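Local coordinates for protein NADH oxidase (Thermus thermophilus, PDB 6RVB) that uses NADH to reduce coenzyme A disulfide, with FAD as cofactor, as a member of the class-III pyridine nucleotide-disulfide oxidoreductase family, at residues S118-P123 against L239-R244. Residues are numbered along the deposited sequence; the frame is centred on the assembly and turned at random.
With NAD (nicotinamide-adenine-dinucleotide), chain F.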
loop_
_atom_site.group_PDB
_atom_site.type_symbol
_atom_site.label_atom_id
_atom_site.label_comp_id
_atom_site.label_asym_id
_atom_site.label_seq_id
_atom_site.Cartn_x
_atom_site.Cartn_y
_atom_site.Cartn_z
ATOM N N SER A 118 26.161 -19.007 3.702
ATOM C CA SER A 118 26.782 -19.913 2.776
ATOM C C SER A 118 27.973 -19.229 2.127
ATOM O O SER A 118 27.799 -18.465 1.150
ATOM C CB SER A 118 25.808 -20.208 1.673
ATOM O OG SER A 118 26.008 -21.506 1.176
ATOM N N LEU A 119 29.184 -19.545 2.603
ATOM C CA LEU A 119 30.422 -18.935 2.111
ATOM C C LEU A 119 30.963 -19.512 0.833
ATOM O O LEU A 119 30.996 -20.726 0.648
ATOM C CB LEU A 119 31.494 -19.098 3.164
ATOM C CG LEU A 119 30.928 -18.590 4.451
ATOM C CD1 LEU A 119 32.043 -18.502 5.450
ATOM C CD2 LEU A 119 30.109 -17.196 4.220
ATOM N N PRO A 120 31.505 -18.657 -0.031
ATOM C CA PRO A 120 32.054 -19.262 -1.258
ATOM C C PRO A 120 33.463 -19.734 -0.996
ATOM O O PRO A 120 34.130 -19.315 -0.038
ATOM C CB PRO A 120 32.115 -18.086 -2.189
ATOM C CG PRO A 120 32.569 -16.952 -1.228
ATOM C CD PRO A 120 32.010 -17.283 0.177
ATOM N N PRO A 121 33.939 -20.592 -1.858
ATOM C CA PRO A 121 35.247 -21.218 -1.625
ATOM C C PRO A 121 36.329 -20.330 -2.177
ATOM O O PRO A 121 36.690 -20.498 -3.327
ATOM C CB PRO A 121 35.160 -22.445 -2.488
ATOM C CG PRO A 121 34.273 -21.907 -3.655
ATOM C CD PRO A 121 33.335 -20.940 -3.147
ATOM N N ILE A 122 36.814 -19.426 -1.342
ATOM C CA ILE A 122 37.822 -18.487 -1.706
ATOM C C ILE A 122 38.913 -18.496 -0.676
ATOM O O ILE A 122 38.700 -18.187 0.473
ATOM C CB ILE A 122 37.258 -17.134 -1.745
ATOM C CG1 ILE A 122 36.174 -17.042 -2.814
ATOM C CG2 ILE A 122 38.312 -16.171 -1.992
ATOM C CD1 ILE A 122 35.616 -15.644 -2.983
ATOM N N PRO A 123 40.101 -18.847 -1.091
ATOM C CA PRO A 123 41.218 -18.788 -0.168
ATOM C C PRO A 123 41.342 -17.360 0.495
ATOM O O PRO A 123 41.349 -16.335 -0.205
ATOM C CB PRO A 123 42.374 -19.113 -1.104
ATOM C CG PRO A 123 41.855 -18.494 -2.478
ATOM C CD PRO A 123 40.507 -18.920 -2.500
ATOM N N LEU A 239 30.837 -10.773 3.493
ATOM C CA LEU A 239 30.480 -11.878 2.598
ATOM C C LEU A 239 28.977 -11.964 2.629
ATOM O O LEU A 239 28.376 -12.414 3.574
ATOM C CB LEU A 239 31.092 -13.195 3.125
ATOM C CG LEU A 239 32.616 -13.239 3.019
ATOM C CD1 LEU A 239 33.096 -14.539 3.429
ATOM C CD2 LEU A 239 33.154 -12.887 1.652
ATOM N N ALA A 240 28.332 -11.507 1.603
ATOM C CA ALA A 240 26.881 -11.464 1.604
ATOM C C ALA A 240 26.319 -12.273 0.478
ATOM O O ALA A 240 25.750 -11.716 -0.403
ATOM C CB ALA A 240 26.458 -10.098 1.439
ATOM N N THR A 241 26.493 -13.574 0.539
ATOM C CA THR A 241 26.493 -14.447 -0.603
ATOM C C THR A 241 25.450 -15.538 -0.410
ATOM O O THR A 241 25.516 -16.600 -1.067
ATOM C CB THR A 241 27.901 -15.189 -0.792
ATOM O OG1 THR A 241 28.379 -15.577 0.499
ATOM C CG2 THR A 241 28.943 -14.331 -1.432
ATOM N N GLY A 242 24.525 -15.320 0.506
ATOM C CA GLY A 242 23.480 -16.298 0.657
ATOM C C GLY A 242 23.506 -17.165 1.893
ATOM O O GLY A 242 24.477 -17.264 2.588
ATOM N N ILE A 243 22.390 -17.819 2.163
ATOM C CA ILE A 243 22.282 -18.611 3.365
ATOM C C ILE A 243 21.783 -19.954 2.955
ATOM O O ILE A 243 21.404 -20.140 1.854
ATOM C CB ILE A 243 21.275 -18.015 4.317
ATOM C CG1 ILE A 243 19.972 -17.728 3.592
ATOM C CG2 ILE A 243 21.731 -16.677 4.832
ATOM C CD1 ILE A 243 18.933 -17.133 4.430
ATOM N N ARG A 244 21.877 -20.929 3.829
ATOM C CA ARG A 244 21.386 -22.274 3.583
ATOM C C ARG A 244 20.786 -22.646 4.962
ATOM O O ARG A 244 21.156 -22.137 6.020
ATOM C CB ARG A 244 22.537 -23.186 3.171
ATOM C CG ARG A 244 23.564 -23.663 4.397
ATOM C CD ARG A 244 24.381 -25.047 4.184
ATOM N NE ARG A 244 25.279 -24.930 3.000
ATOM C CZ ARG A 244 26.604 -25.170 2.949
ATOM N NH1 ARG A 244 27.293 -25.608 4.008
ATOM N NH2 ARG A 244 27.259 -24.960 1.804
HETATM P PA NAD F . 21.098 -13.685 -1.695
HETATM O O1A NAD F . 19.828 -12.870 -1.678
HETATM O O2A NAD F . 21.067 -15.063 -2.111
HETATM O O5B NAD F . 22.227 -12.965 -2.621
HETATM C C5B NAD F . 22.331 -12.822 -4.080
HETATM C C4B NAD F . 23.688 -13.349 -4.658
HETATM O O4B NAD F . 24.410 -13.242 -5.917
HETATM C C3B NAD F . 24.582 -12.675 -3.741
HETATM O O3B NAD F . 24.200 -13.284 -2.576
HETATM C C2B NAD F . 25.879 -13.216 -4.251
HETATM O O2B NAD F . 26.656 -14.245 -3.653
HETATM C C1B NAD F . 25.581 -13.940 -5.473
HETATM N N9A NAD F . 27.071 -13.662 -5.543
HETATM C C8A NAD F . 27.793 -12.469 -5.823
HETATM N N7A NAD F . 29.170 -12.573 -5.771
HETATM C C5A NAD F . 29.338 -13.838 -5.420
HETATM C C6A NAD F . 30.519 -14.419 -5.247
HETATM N N6A NAD F . 31.487 -13.614 -5.462
HETATM N N1A NAD F . 30.589 -15.723 -4.852
HETATM C C2A NAD F . 29.347 -16.352 -4.653
HETATM N N3A NAD F . 28.095 -15.746 -4.802
HETATM C C4A NAD F . 28.105 -14.511 -5.211
HETATM O O3 NAD F . 21.579 -13.761 -0.211
HETATM P PN NAD F . 21.548 -12.695 1.005
HETATM O O1N NAD F . 22.699 -13.256 1.872
HETATM O O2N NAD F . 21.580 -11.290 0.596
HETATM O O5D NAD F . 20.057 -12.913 1.507
HETATM C C5D NAD F . 19.785 -13.092 2.877
HETATM C C4D NAD F . 18.381 -13.599 3.241
HETATM O O4D NAD F . 17.924 -13.207 4.561
HETATM C C3D NAD F . 17.429 -13.059 2.203
HETATM O O3D NAD F . 17.276 -13.858 1.011
HETATM C C2D NAD F . 16.201 -13.033 3.060
HETATM O O2D NAD F . 15.759 -14.333 3.227
HETATM C C1D NAD F . 16.685 -12.601 4.418
HETATM N N1N NAD F . 16.745 -11.132 4.217
HETATM C C2N NAD F . 15.586 -10.466 3.831
HETATM C C3N NAD F . 15.529 -9.073 3.590
HETATM C C7N NAD F . 14.235 -8.368 3.175
HETATM O O7N NAD F . 13.109 -9.055 2.676
HETATM N N7N NAD F . 14.171 -7.035 3.266
HETATM C C4N NAD F . 16.709 -8.329 3.758
HETATM C C5N NAD F . 17.874 -8.984 4.122
HETATM C C6N NAD F . 17.878 -10.376 4.338
#
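S118 meets 239-244 through both ends of its backbone. S118 N donates to G242 O at 2.7 Å with a nearly straight N-H...O angle of 176°, the donor tilted out of the carbonyl plane. S118 O accepts from T241 OG1 at 3.0 Å; here the hydroxyl stands above the carbonyl plane, 36° out of it. T241 reaches this position because chi1 of 40° sets OG1 between its backbone N and carbonyl carbon, while CG2 is turned to the ligand, its nearest atom NAD O2B. At S118 OG the R244 guanidinium approaches obliquely and makes no bond. Next, L119 CD2 and L239 CD1 meet at 4.1 Å, the two side chains crossing at about a right angle. P120 makes two contacts, through CD and CB: CD lies 4.0 Å from T241 OG1, and CB is 3.9 Å from N1A of the NAD adenine. Along the same ligand, A240 O accepts from NAD O3B at 3.1 Å, and G242 N gives a weak bond to O1N. The S118-G242 bond continues the two-stranded antiparallel pairing of 115-117 with 243-245, and the loop following strand 236-239 lines the dinucleotide site of the Rossmann-type NAD domain.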